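PDB 4QGS: NADPH-dependent aldehyde reductase YqhD from Escherichia coli, which reduces a broad range of short-chain aldehydes, among them butanal, propanal and acrolein, to alcohols with NADPH, using one catalytic zinc ion per subunit. Local coordinates for residues Lys27-Gly32 against Phe183-Pro188; Glu83-Ala88 against Lys113-Ala118; Val199-Val204 against His292-Ala297; Val211-Thr216 against Val271-Ala276; Lys314-Ala319 against Glu332-Ala337. All blocks are in the same frame, centred on the assembly; numbering follows the deposited sequence.

Contacts 1 and 2 belong to the N-terminal nucleotide-binding domain, contacts 3, 4 and 5 to the helical C-terminal domain. Contact 3 lies closest to the centre of the chain and contact 5 farthest from it, yet both are buried helix pairs, as is contact 2; contacts 1 and 4 are loop contacts, only partly buried. Their chemistry divides accordingly. The helix pairs meet mainly through apolar side chains, with a polar rim in contact 3 and an arginine in contact 5, whereas the loops are held by carboxylates that grip backbone amides. Contact 3 holds a zinc ligand; contact 4 touches two others, H209 and H278. Contacts 4 and 5 touch, Y214 O lying 2.8 Å from K314 NZ.

Contact 1: residues Lys27-Gly32 against Phe183-Pro188; sequences KGAIAG and FAVLDP
D187, just past the end of strand 183-186, sends its carboxylate into the turn at K27 and G28 that leads to the short 3-10 segment 29-32. Its CB points toward that turn without approaching it closely, and because CG stands anti to the backbone N (chi1 -177°) the carboxylate rises from the strand end to meet the loop. Contact begins at CG, 3.5 Å from G28 N. OD1 lies 3.4 Å from K27 CA, while its hydrogen bond comes from V189 N. OD2 is the gripping atom: it accepts from G28 N at 2.8 Å with an N-H...O angle of 153°, although the donor sits 57° out of the carboxylate plane. A water also donates to D187 OD2 at 2.6 Å and accepts from I30 N at 2.8 Å. One oxygen thus ties two loop amides, one directly and one through water, and these would probably help to steady its negative charge in a buried setting. G28 has a positive phi, easily taken up by glycine, where its amide turns to D187.

Further back along the strand, V185 supplies the apolar half. Its CG1 lies under the 3-10 turn, 4.0 Å from A29 CB and 4.4 Å from I30 CD1. I30 also touches Y190, an NADP(+)-binding residue, and V147 of the adjacent strand. V185 packs on L24 as well, and the loop thus rests on the parallel sheet close to its edge strand 22-25, in a Rossmann-like nucleotide-binding domain.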
# COMPACT_ATOMS: atom_id res chain seq x y z
N LYS A 27 21.06 0.38 -5.39
CA LYS A 27 21.71 -0.82 -5.92
C LYS A 27 22.72 -1.36 -4.92
O LYS A 27 23.68 -0.67 -4.54
CB LYS A 27 22.41 -0.50 -7.24
CG LYS A 27 23.13 -1.70 -7.84
CD LYS A 27 23.97 -1.32 -9.05
CE LYS A 27 23.21 -0.39 -9.99
NZ LYS A 27 23.68 -0.50 -11.40
N GLY A 28 22.48 -2.59 -4.47
CA GLY A 28 23.37 -3.24 -3.53
C GLY A 28 23.24 -2.72 -2.12
O GLY A 28 24.13 -2.94 -1.30
N ALA A 29 22.11 -2.06 -1.82
CA ALA A 29 21.90 -1.51 -0.48
C ALA A 29 21.90 -2.58 0.61
O ALA A 29 22.04 -2.25 1.78
CB ALA A 29 20.58 -0.71 -0.42
N ILE A 30 21.75 -3.84 0.24
CA ILE A 30 21.81 -4.92 1.22
C ILE A 30 23.18 -4.92 1.91
O ILE A 30 23.35 -5.51 2.98
CB ILE A 30 21.54 -6.30 0.57
CG1 ILE A 30 21.24 -7.36 1.63
CG2 ILE A 30 22.70 -6.71 -0.33
CD1 ILE A 30 19.82 -7.36 2.08
N ALA A 31 24.15 -4.22 1.32
CA ALA A 31 25.47 -4.06 1.93
C ALA A 31 25.39 -3.37 3.30
O ALA A 31 26.30 -3.49 4.12
CB ALA A 31 26.39 -3.29 1.00
N GLY A 32 24.29 -2.65 3.54
CA GLY A 32 24.11 -1.95 4.80
C GLY A 32 23.31 -2.71 5.84
O GLY A 32 23.11 -2.23 6.95
N PHE A 183 14.54 -0.56 10.19
CA PHE A 183 15.09 -0.21 8.88
C PHE A 183 14.36 -0.91 7.75
O PHE A 183 13.70 -1.92 7.96
CB PHE A 183 16.58 -0.54 8.79
CG PHE A 183 16.87 -2.01 8.94
CD1 PHE A 183 16.81 -2.86 7.86
CD2 PHE A 183 17.20 -2.53 10.18
CE1 PHE A 183 17.06 -4.21 8.01
CE2 PHE A 183 17.45 -3.88 10.34
CZ PHE A 183 17.37 -4.72 9.25
N ALA A 184 14.52 -0.39 6.55
CA ALA A 184 14.00 -1.04 5.36
C ALA A 184 15.04 -0.96 4.26
O ALA A 184 15.54 0.14 3.95
CB ALA A 184 12.67 -0.39 4.91
N VAL A 185 15.42 -2.11 3.71
CA VAL A 185 16.31 -2.13 2.56
C VAL A 185 15.49 -2.08 1.28
O VAL A 185 14.68 -2.98 1.04
CB VAL A 185 17.20 -3.39 2.53
CG1 VAL A 185 18.07 -3.38 1.28
CG2 VAL A 185 18.05 -3.47 3.78
N LEU A 186 15.72 -1.04 0.49
CA LEU A 186 15.02 -0.82 -0.77
C LEU A 186 16.02 -0.79 -1.92
O LEU A 186 16.67 0.23 -2.16
CB LEU A 186 14.23 0.50 -0.74
CG LEU A 186 12.85 0.58 -0.08
CD1 LEU A 186 12.84 0.02 1.31
CD2 LEU A 186 12.40 2.04 -0.03
N ASP A 187 16.16 -1.92 -2.62
CA ASP A 187 17.05 -2.00 -3.75
C ASP A 187 16.22 -2.16 -5.02
O ASP A 187 15.58 -3.18 -5.21
CB ASP A 187 18.04 -3.18 -3.59
CG ASP A 187 19.05 -3.27 -4.71
OD1 ASP A 187 18.86 -2.62 -5.77
OD2 ASP A 187 20.06 -4.01 -4.55
N PRO A 188 16.22 -1.15 -5.89
CA PRO A 188 15.42 -1.21 -7.12
C PRO A 188 15.73 -2.43 -7.98
O PRO A 188 14.86 -2.92 -8.70
CB PRO A 188 15.81 0.09 -7.83
CG PRO A 188 16.14 1.04 -6.70
CD PRO A 188 16.85 0.17 -5.69
O HOH W 1 20.82 -4.89 -2.21

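Contact 2: residues Glu83-Ala88 against Lys113-Ala118; sequences ETLMNA and KFIAAA
Two helices of the Rossmann-like N-terminal domain, 82-95 and 106-119, meet here through L85, M86 and A88 on one and F114, I115 and A118 on the other; strand 99-104 lies between them in the chain. Their local axes approach to 9.3 Å at a crossing angle of -50°, close to the value expected for ridges-into-grooves packing of i, i+4 ridges. The second helix also carries S107 and D110, which bind NADP(+) farther toward its start.

F114 offers a flat ring to two residues of the other helix. With CG anti to the backbone N (chi1 176°), this ring swings out toward helix 82-95. L85 comes obliquely to one flank, its CD1 3.6 Å from F114 CD2. M86 starts out away from the partner helix, but bends at chi2 and chi3 bring its methyl back across at about a right angle, leaving CE 3.3 Å from F114 CE2. The same methyl reaches A118, with M86 CE 3.8 Å from A118 CB. A118 in turn lies over one face of the ring, offset toward the rim, and Y82, I130 and I163 also pack around F114. A serine in place of F114 would probably leave the M86 methyl and L85 CD1 without the surface they rest on, opening a gap between the helices and setting the methionine end free to turn.

Beyond the ring, I115 takes over the contact and runs crosswise to L85. Its CG1 sits 3.7 Å from L85 O, and I115 CD1 meets A88 CB at 3.5 Å, a squeezed methyl-methyl contact.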
# COMPACT_ATOMS: atom_id res chain seq x y z
N GLU A 83 -3.72 -17.77 11.92
CA GLU A 83 -3.20 -19.11 12.12
C GLU A 83 -1.68 -19.10 12.11
O GLU A 83 -1.03 -19.32 13.12
CB GLU A 83 -3.68 -20.06 11.01
CG GLU A 83 -5.16 -20.35 10.97
CD GLU A 83 -5.52 -21.28 9.82
OE1 GLU A 83 -4.99 -22.41 9.78
OE2 GLU A 83 -6.32 -20.88 8.95
N THR A 84 -1.14 -18.81 10.93
CA THR A 84 0.27 -18.99 10.65
C THR A 84 1.15 -18.03 11.44
O THR A 84 2.22 -18.41 11.91
CB THR A 84 0.56 -18.83 9.15
OG1 THR A 84 -0.35 -19.65 8.40
CG2 THR A 84 1.98 -19.23 8.83
N LEU A 85 0.70 -16.79 11.59
CA LEU A 85 1.48 -15.80 12.32
C LEU A 85 1.68 -16.24 13.77
O LEU A 85 2.74 -16.02 14.35
CB LEU A 85 0.81 -14.43 12.24
CG LEU A 85 0.57 -13.91 10.82
CD1 LEU A 85 -0.06 -12.53 10.84
CD2 LEU A 85 1.88 -13.87 10.02
N MET A 86 0.66 -16.87 14.35
CA MET A 86 0.76 -17.39 15.72
C MET A 86 1.78 -18.52 15.82
O MET A 86 2.44 -18.67 16.85
CB MET A 86 -0.59 -17.88 16.22
CG MET A 86 -1.45 -16.80 16.86
SD MET A 86 -0.62 -15.98 18.24
CE MET A 86 -0.16 -14.45 17.47
N ASN A 87 1.89 -19.33 14.77
CA ASN A 87 2.91 -20.38 14.70
C ASN A 87 4.31 -19.77 14.77
O ASN A 87 5.22 -20.32 15.39
CB ASN A 87 2.77 -21.20 13.42
CG ASN A 87 1.74 -22.30 13.54
OD1 ASN A 87 1.42 -22.76 14.64
ND2 ASN A 87 1.21 -22.73 12.40
N ALA A 88 4.47 -18.63 14.12
CA ALA A 88 5.75 -17.94 14.13
C ALA A 88 6.00 -17.34 15.51
O ALA A 88 7.12 -17.33 15.99
CB ALA A 88 5.79 -16.87 13.07
N LYS A 113 4.97 -7.58 11.34
CA LYS A 113 4.65 -6.55 12.32
C LYS A 113 3.81 -7.14 13.43
O LYS A 113 4.01 -6.86 14.62
CB LYS A 113 3.92 -5.37 11.66
CG LYS A 113 4.80 -4.49 10.78
CD LYS A 113 4.03 -3.27 10.29
CE LYS A 113 4.89 -2.38 9.41
NZ LYS A 113 4.16 -1.16 8.98
N PHE A 114 2.87 -7.99 13.04
CA PHE A 114 2.00 -8.61 14.02
C PHE A 114 2.78 -9.56 14.92
O PHE A 114 2.61 -9.55 16.13
CB PHE A 114 0.87 -9.36 13.32
CG PHE A 114 -0.02 -10.11 14.25
CD1 PHE A 114 -0.92 -9.45 15.07
CD2 PHE A 114 0.06 -11.49 14.32
CE1 PHE A 114 -1.73 -10.14 15.94
CE2 PHE A 114 -0.76 -12.19 15.18
CZ PHE A 114 -1.65 -11.52 15.99
N ILE A 115 3.66 -10.36 14.32
CA ILE A 115 4.50 -11.27 15.10
C ILE A 115 5.34 -10.51 16.13
O ILE A 115 5.41 -10.91 17.29
CB ILE A 115 5.43 -12.09 14.18
CG1 ILE A 115 4.61 -12.97 13.25
CG2 ILE A 115 6.38 -12.94 15.00
CD1 ILE A 115 5.41 -13.58 12.09
N ALA A 116 5.93 -9.39 15.72
CA ALA A 116 6.77 -8.58 16.60
C ALA A 116 6.02 -8.07 17.83
O ALA A 116 6.56 -8.04 18.93
CB ALA A 116 7.36 -7.41 15.82
N ALA A 117 4.77 -7.66 17.63
CA ALA A 117 3.98 -7.11 18.72
C ALA A 117 3.39 -8.22 19.57
O ALA A 117 3.46 -8.17 20.81
CB ALA A 117 2.88 -6.22 18.19
N ALA A 118 2.82 -9.21 18.91
CA ALA A 118 2.21 -10.34 19.60
C ALA A 118 3.20 -11.00 20.55
O ALA A 118 2.82 -11.48 21.61
CB ALA A 118 1.69 -11.36 18.59

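Contact 3: residues Val199-Val204 against His292-Ala297. With ZN (zinc ion), chain B.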
# COMPACT_ATOMS: atom_id res chain seq x y z
N VAL A 199 4.00 -4.70 -11.83
CA VAL A 199 4.65 -3.39 -11.98
C VAL A 199 3.58 -2.33 -12.26
O VAL A 199 3.55 -1.26 -11.62
CB VAL A 199 5.69 -3.38 -13.12
CG1 VAL A 199 6.20 -1.96 -13.38
CG2 VAL A 199 6.85 -4.29 -12.75
N ALA A 200 2.69 -2.63 -13.19
CA ALA A 200 1.60 -1.69 -13.50
C ALA A 200 0.69 -1.47 -12.30
O ALA A 200 0.34 -0.32 -11.98
CB ALA A 200 0.79 -2.18 -14.70
N ASN A 201 0.30 -2.55 -11.62
CA ASN A 201 -0.54 -2.40 -10.44
C ASN A 201 0.11 -1.52 -9.37
O ASN A 201 -0.57 -0.72 -8.71
CB ASN A 201 -0.88 -3.75 -9.80
CG ASN A 201 -1.87 -4.55 -10.62
OD1 ASN A 201 -2.51 -4.04 -11.54
ND2 ASN A 201 -2.00 -5.83 -10.28
N GLY A 202 1.41 -1.69 -9.18
CA GLY A 202 2.14 -0.90 -8.19
C GLY A 202 2.11 0.58 -8.54
O GLY A 202 1.95 1.43 -7.65
N VAL A 203 2.28 0.88 -9.82
CA VAL A 203 2.25 2.27 -10.26
C VAL A 203 0.85 2.87 -10.03
O VAL A 203 0.72 3.98 -9.51
CB VAL A 203 2.65 2.39 -11.74
CG1 VAL A 203 2.33 3.79 -12.28
CG2 VAL A 203 4.13 2.09 -11.88
N VAL A 204 -0.19 2.14 -10.40
CA VAL A 204 -1.55 2.63 -10.20
C VAL A 204 -1.86 2.82 -8.72
O VAL A 204 -2.43 3.85 -8.32
CB VAL A 204 -2.58 1.68 -10.83
CG1 VAL A 204 -3.99 2.09 -10.42
CG2 VAL A 204 -2.44 1.71 -12.34
N HIS A 292 -6.23 -5.46 -6.45
CA HIS A 292 -6.41 -4.18 -5.75
C HIS A 292 -6.36 -2.99 -6.70
O HIS A 292 -7.31 -2.18 -6.76
CB HIS A 292 -5.35 -4.03 -4.66
CG HIS A 292 -5.41 -2.73 -3.90
ND1 HIS A 292 -6.56 -2.27 -3.29
CD2 HIS A 292 -4.45 -1.81 -3.64
CE1 HIS A 292 -6.30 -1.11 -2.69
NE2 HIS A 292 -5.03 -0.81 -2.89
N ALA A 293 -5.29 -2.89 -7.47
CA ALA A 293 -5.10 -1.72 -8.33
C ALA A 293 -6.12 -1.64 -9.46
O ALA A 293 -6.48 -0.54 -9.89
CB ALA A 293 -3.69 -1.72 -8.92
N GLN A 294 -6.59 -2.79 -9.95
CA GLN A 294 -7.63 -2.78 -10.98
C GLN A 294 -8.90 -2.15 -10.43
O GLN A 294 -9.56 -1.37 -11.12
CB GLN A 294 -7.93 -4.22 -11.47
CG GLN A 294 -6.76 -4.84 -12.20
CD GLN A 294 -6.96 -6.34 -12.45
OE1 GLN A 294 -7.78 -7.00 -11.79
NE2 GLN A 294 -6.19 -6.89 -13.39
N THR A 295 -9.24 -2.45 -9.18
CA THR A 295 -10.46 -1.88 -8.62
C THR A 295 -10.33 -0.36 -8.46
O THR A 295 -11.31 0.37 -8.60
CB THR A 295 -10.82 -2.49 -7.25
OG1 THR A 295 -9.90 -2.03 -6.25
CG2 THR A 295 -10.80 -4.04 -7.34
N LEU A 296 -9.11 0.11 -8.19
CA LEU A 296 -8.89 1.56 -8.05
C LEU A 296 -8.98 2.28 -9.39
O LEU A 296 -9.51 3.39 -9.47
CB LEU A 296 -7.51 1.84 -7.41
CG LEU A 296 -7.22 1.15 -6.07
CD1 LEU A 296 -5.79 1.50 -5.57
CD2 LEU A 296 -8.26 1.48 -5.01
N ALA A 297 -8.45 1.65 -10.44
CA ALA A 297 -8.47 2.24 -11.77
C ALA A 297 -9.90 2.35 -12.28
O ALA A 297 -10.24 3.29 -13.00
CB ALA A 297 -7.63 1.42 -12.72
ZN ZN B . -3.92 0.76 -2.05
O HOH W 2 -3.68 -5.51 -13.35
O HOH W 3 -4.28 0.05 -0.11
O HOH W 4 -2.22 -0.47 -1.55
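A293 and N201 form the tight part of this contact. A293 CB abuts the backbone of helix 196-211, 3.3 Å from N201 O, and lies 3.6 Å from N201 CB, probably leaving little room for a larger side chain. V204, one turn on, packs beside it: its CG1, anti to the backbone N (chi1 171°), reaches to 3.7 Å from A293 O. The same methyl extends loosely toward A297, V204 CG1 and A297 CB being 4.4 Å apart. F345 of helix 330-347 packs on both V204 and A297.

The two local axes come within 8.7 Å at a crossing angle of 50°, and the crossing places side by side two helices that carry ligands of the metal site of the iron-containing alcohol dehydrogenase fold, here occupied by zinc. Helix 196-211 brings D205 and H209, helix 292-306 begins with H292, and H278 and two waters complete the shell. H292 NE2 binds the zinc ion at 2.1 Å, and L296 CD1 lies over one face of its ring, offset toward the rim. At the same helix start, T295 OG1 donates to H292 O at 2.6 Å, in the carbonyl plane and on a lone pair.

Away from the alanine the packing gives way to polar, partly exposed side chains. N201 and Q294 do not bond each other directly: one water donates to N201 OD1 and accepts from Q294 NE2 at 2.9 Å. D291, just before the helix, takes a bond from N201 ND2 with its carboxylate and gives its backbone N to Q294 OE1.

Contact 4: residues Val211-Thr216 against Val271-Ala276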
# COMPACT_ATOMS: atom_id res chain seq x y z
N VAL A 211 -3.42 10.53 -4.78
CA VAL A 211 -4.57 11.42 -5.00
C VAL A 211 -5.66 11.26 -3.94
O VAL A 211 -6.51 12.15 -3.79
CB VAL A 211 -5.21 11.22 -6.40
CG1 VAL A 211 -4.20 11.53 -7.51
CG2 VAL A 211 -5.79 9.81 -6.55
N GLU A 212 -5.64 10.17 -3.18
CA GLU A 212 -6.56 10.00 -2.05
C GLU A 212 -6.30 11.07 -0.99
O GLU A 212 -7.16 11.35 -0.16
CB GLU A 212 -6.43 8.63 -1.41
CG GLU A 212 -6.89 7.46 -2.28
CD GLU A 212 -8.39 7.17 -2.21
OE1 GLU A 212 -9.21 8.12 -2.08
OE2 GLU A 212 -8.75 5.98 -2.27
N GLN A 213 -5.09 11.62 -1.03
CA GLN A 213 -4.63 12.59 -0.04
C GLN A 213 -4.37 13.97 -0.64
O GLN A 213 -3.84 14.87 0.04
CB GLN A 213 -3.35 12.07 0.63
CG GLN A 213 -3.52 10.69 1.28
CD GLN A 213 -2.20 10.11 1.76
OE1 GLN A 213 -1.74 10.41 2.87
NE2 GLN A 213 -1.58 9.26 0.95
N TYR A 214 -4.75 14.16 -1.89
CA TYR A 214 -4.42 15.40 -2.59
C TYR A 214 -5.60 15.94 -3.40
O TYR A 214 -5.86 17.14 -3.38
CB TYR A 214 -3.18 15.18 -3.49
CG TYR A 214 -2.97 16.26 -4.53
CD1 TYR A 214 -2.56 17.55 -4.16
CD2 TYR A 214 -3.18 16.00 -5.88
CE1 TYR A 214 -2.37 18.53 -5.12
CE2 TYR A 214 -2.99 16.98 -6.85
CZ TYR A 214 -2.60 18.25 -6.45
OH TYR A 214 -2.41 19.23 -7.39
N VAL A 215 -6.32 15.08 -4.12
CA VAL A 215 -7.44 15.57 -4.90
C VAL A 215 -8.66 15.56 -3.98
O VAL A 215 -9.51 14.66 -4.02
CB VAL A 215 -7.67 14.76 -6.18
CG1 VAL A 215 -8.78 15.39 -7.00
CG2 VAL A 215 -6.38 14.72 -6.98
N THR A 216 -8.72 16.57 -3.13
CA THR A 216 -9.69 16.62 -2.06
C THR A 216 -10.28 18.03 -1.93
O THR A 216 -11.17 18.40 -2.68
CB THR A 216 -9.05 16.19 -0.72
OG1 THR A 216 -7.88 16.98 -0.47
CG2 THR A 216 -8.65 14.72 -0.76
N VAL A 271 -3.68 17.36 5.96
CA VAL A 271 -4.56 17.64 4.83
C VAL A 271 -5.75 16.68 4.82
O VAL A 271 -5.68 15.60 5.41
CB VAL A 271 -3.80 17.56 3.49
CG1 VAL A 271 -2.71 18.64 3.44
CG2 VAL A 271 -3.20 16.19 3.31
N PRO A 272 -6.85 17.08 4.16
CA PRO A 272 -8.02 16.20 4.11
C PRO A 272 -7.69 14.93 3.38
O PRO A 272 -6.86 14.94 2.47
CB PRO A 272 -9.06 17.03 3.33
CG PRO A 272 -8.58 18.44 3.42
CD PRO A 272 -7.09 18.36 3.47
N GLN A 273 -8.30 13.82 3.79
CA GLN A 273 -8.06 12.57 3.07
C GLN A 273 -9.37 11.93 2.71
O GLN A 273 -10.34 12.01 3.46
CB GLN A 273 -7.20 11.64 3.91
CG GLN A 273 -5.81 12.22 4.19
CD GLN A 273 -4.88 11.26 4.88
OE1 GLN A 273 -5.09 10.05 4.86
NE2 GLN A 273 -3.83 11.80 5.50
N ASP A 274 -9.39 11.27 1.56
CA ASP A 274 -10.61 10.75 0.98
C ASP A 274 -10.75 9.27 1.35
O ASP A 274 -11.39 8.92 2.34
CB ASP A 274 -10.57 10.97 -0.54
CG ASP A 274 -11.85 10.53 -1.25
OD1 ASP A 274 -12.68 9.85 -0.63
OD2 ASP A 274 -11.98 10.86 -2.45
N TRP A 275 -10.13 8.41 0.53
CA TRP A 275 -10.07 6.95 0.66
C TRP A 275 -11.35 6.26 0.23
O TRP A 275 -11.45 5.04 0.35
CB TRP A 275 -9.70 6.52 2.08
CG TRP A 275 -8.33 7.04 2.43
CD1 TRP A 275 -8.03 8.03 3.32
CD2 TRP A 275 -7.09 6.64 1.84
NE1 TRP A 275 -6.67 8.26 3.34
CE2 TRP A 275 -6.07 7.42 2.43
CE3 TRP A 275 -6.73 5.69 0.87
CZ2 TRP A 275 -4.74 7.28 2.09
CZ3 TRP A 275 -5.41 5.56 0.53
CH2 TRP A 275 -4.42 6.35 1.15
N ALA A 276 -12.32 7.02 -0.28
CA ALA A 276 -13.56 6.40 -0.75
C ALA A 276 -13.31 5.50 -1.95
O ALA A 276 -13.97 4.46 -2.11
CB ALA A 276 -14.60 7.45 -1.09
O HOH W 5 -10.87 9.02 -3.77
O HOH W 6 -5.52 16.95 0.79
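E212 holds D274 and W275 of loop 271-276 at two points. Its backbone oxygen accepts from D274 N at 2.8 Å, nearly straight (161°) and almost in line with the carbonyl. Its side chain, bent at chi2, brings OE1 to within 2.8 Å of W275 N, a less direct bond whose donor lies well above the carboxylate plane; E212 OE2 accepts from H278 ND1. D274 OD1 accepts from A276 N, closing an Asx turn at the start of helix 276-288. The two acids stand close, E212 OE1 3.9 Å from D274 OD2, but K311 forms a salt bridge with D274.

Above this, the indole of W275 covers the glutamate stem. E212 CB makes a CH-pi contact 3.7 Å from the centroid of the six-membered ring of W275, squarely over the face. Rotation of the indole is fixed from its edge, where W275 NE1 donates to Q273 OE1 in the ring plane at 2.8 Å. Q213 crosses the ring obliquely, its CG 3.7 Å from W275 CZ2, while its NE2 is bonded to H209 O. Farther out, a water lies within hydrogen-bonding distance of Q213 O, T216 OG1 and P272 O.

H209 and H278 are both zinc ligands and both meet W275 edge-to-face, which is consistent with a second shell in which E212 helps to orient H278 and W275 packs against both imidazoles.

Contact 5: residues Lys314-Ala319 against Glu332-Ala337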
# COMPACT_ATOMS: atom_id res chain seq x y z
N LYS A 314 -9.34 21.27 -6.29
CA LYS A 314 -8.15 20.41 -6.38
C LYS A 314 -8.12 19.64 -7.70
O LYS A 314 -7.05 19.31 -8.18
CB LYS A 314 -8.07 19.45 -5.19
CG LYS A 314 -7.86 20.16 -3.82
CD LYS A 314 -6.65 21.11 -3.79
CE LYS A 314 -5.29 20.39 -3.89
NZ LYS A 314 -4.90 19.67 -2.64
N LEU A 315 -9.27 19.35 -8.30
CA LEU A 315 -9.26 18.77 -9.65
C LEU A 315 -8.65 19.74 -10.66
O LEU A 315 -7.89 19.34 -11.54
CB LEU A 315 -10.67 18.37 -10.08
CG LEU A 315 -11.13 17.04 -9.50
CD1 LEU A 315 -12.66 16.91 -9.60
CD2 LEU A 315 -10.44 15.88 -10.26
N LEU A 316 -8.96 21.03 -10.53
CA LEU A 316 -8.38 22.02 -11.43
C LEU A 316 -6.89 22.23 -11.16
O LEU A 316 -6.10 22.45 -12.09
CB LEU A 316 -9.13 23.37 -11.28
CG LEU A 316 -10.57 23.34 -11.80
CD1 LEU A 316 -11.30 24.60 -11.34
CD2 LEU A 316 -10.58 23.25 -13.31
N GLN A 317 -6.51 22.17 -9.89
CA GLN A 317 -5.09 22.31 -9.54
C GLN A 317 -4.31 21.11 -10.08
O GLN A 317 -3.23 21.26 -10.64
CB GLN A 317 -4.90 22.43 -8.02
CG GLN A 317 -3.43 22.67 -7.62
CD GLN A 317 -3.27 23.07 -6.16
OE1 GLN A 317 -4.20 23.60 -5.54
NE2 GLN A 317 -2.09 22.82 -5.60
N TYR A 318 -4.89 19.93 -9.92
CA TYR A 318 -4.32 18.69 -10.43
C TYR A 318 -4.16 18.77 -11.94
O TYR A 318 -3.11 18.43 -12.49
CB TYR A 318 -5.21 17.52 -10.01
CG TYR A 318 -5.01 16.18 -10.69
CD1 TYR A 318 -3.94 15.36 -10.35
CD2 TYR A 318 -5.92 15.71 -11.62
CE1 TYR A 318 -3.77 14.11 -10.94
CE2 TYR A 318 -5.77 14.45 -12.23
CZ TYR A 318 -4.68 13.66 -11.89
OH TYR A 318 -4.51 12.43 -12.47
N ALA A 319 -5.19 19.27 -12.62
CA ALA A 319 -5.17 19.36 -14.08
C ALA A 319 -4.03 20.25 -14.56
O ALA A 319 -3.32 19.92 -15.50
CB ALA A 319 -6.49 19.87 -14.60
N GLU A 332 -14.37 21.71 -18.78
CA GLU A 332 -13.54 21.11 -19.82
C GLU A 332 -12.19 20.68 -19.25
O GLU A 332 -11.67 19.62 -19.60
CB GLU A 332 -13.32 22.08 -20.97
CG GLU A 332 -14.56 22.41 -21.78
CD GLU A 332 -14.31 23.54 -22.77
OE1 GLU A 332 -13.53 24.45 -22.44
OE2 GLU A 332 -14.90 23.51 -23.87
N ARG A 333 -11.62 21.51 -18.39
CA ARG A 333 -10.32 21.18 -17.81
C ARG A 333 -10.42 19.95 -16.90
O ARG A 333 -9.56 19.06 -16.94
CB ARG A 333 -9.75 22.38 -17.04
CG ARG A 333 -9.42 23.58 -17.93
CD ARG A 333 -9.04 24.80 -17.09
NE ARG A 333 -7.81 24.54 -16.35
CZ ARG A 333 -7.44 25.17 -15.24
NH1 ARG A 333 -8.19 26.13 -14.71
NH2 ARG A 333 -6.29 24.84 -14.66
N ILE A 334 -11.48 19.88 -16.10
CA ILE A 334 -11.70 18.74 -15.22
C ILE A 334 -11.96 17.49 -16.05
O ILE A 334 -11.39 16.42 -15.78
CB ILE A 334 -12.87 19.00 -14.25
CG1 ILE A 334 -12.49 20.10 -13.26
CG2 ILE A 334 -13.26 17.72 -13.52
CD1 ILE A 334 -13.64 20.54 -12.35
N ASP A 335 -12.80 17.61 -17.07
CA ASP A 335 -13.06 16.48 -17.98
C ASP A 335 -11.76 15.97 -18.59
O ASP A 335 -11.53 14.77 -18.65
CB ASP A 335 -14.05 16.86 -19.08
CG ASP A 335 -15.48 16.93 -18.59
OD1 ASP A 335 -15.73 16.70 -17.39
OD2 ASP A 335 -16.37 17.22 -19.42
N ALA A 336 -10.90 16.89 -19.04
CA ALA A 336 -9.65 16.49 -19.67
C ALA A 336 -8.71 15.81 -18.66
O ALA A 336 -7.99 14.88 -19.02
CB ALA A 336 -8.96 17.68 -20.32
N ALA A 337 -8.73 16.28 -17.41
CA ALA A 337 -7.88 15.70 -16.37
C ALA A 337 -8.33 14.29 -16.03
O ALA A 337 -7.51 13.39 -15.87
CB ALA A 337 -7.89 16.57 -15.12
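Around L316 and I334 the local axes of helices 312-323 and 330-347, two consecutive helices of the helical C-terminal domain, pass 8.9 Å apart at a crossing angle of 65°. I334 straddles L315 and L316, one branch to each. Its CG2 lies 4.0 Å from L315 CD1, and its CG1 is 3.7 Å from L316 CD2. A glycine in its place would probably open a gap beside both leucines and leave L316 CD2 and L315 CD1 without the branches they pack on.

L316 also serves R333, crossing it at about a right angle, with CD2 3.9 Å from R333 CB and over one face of the guanidinium. A bend at chi3 (64°) turns that group back over L316, and partners beyond the contact hold it: R333 NH2 forms a salt bridge with E320 and a hydrogen bond with I325 O. An apolar chain thus lies beneath a charged end that finds its polar mates elsewhere.

At the next turn A319 and A337 meet as bare methyls, with the Y318 ring beside them. Y318, whose OH is bonded to T341, places CD2 4.1 Å from A337 CB, and the same methyl also meets A319, A319 CB lying 3.6 Å from A337 CB.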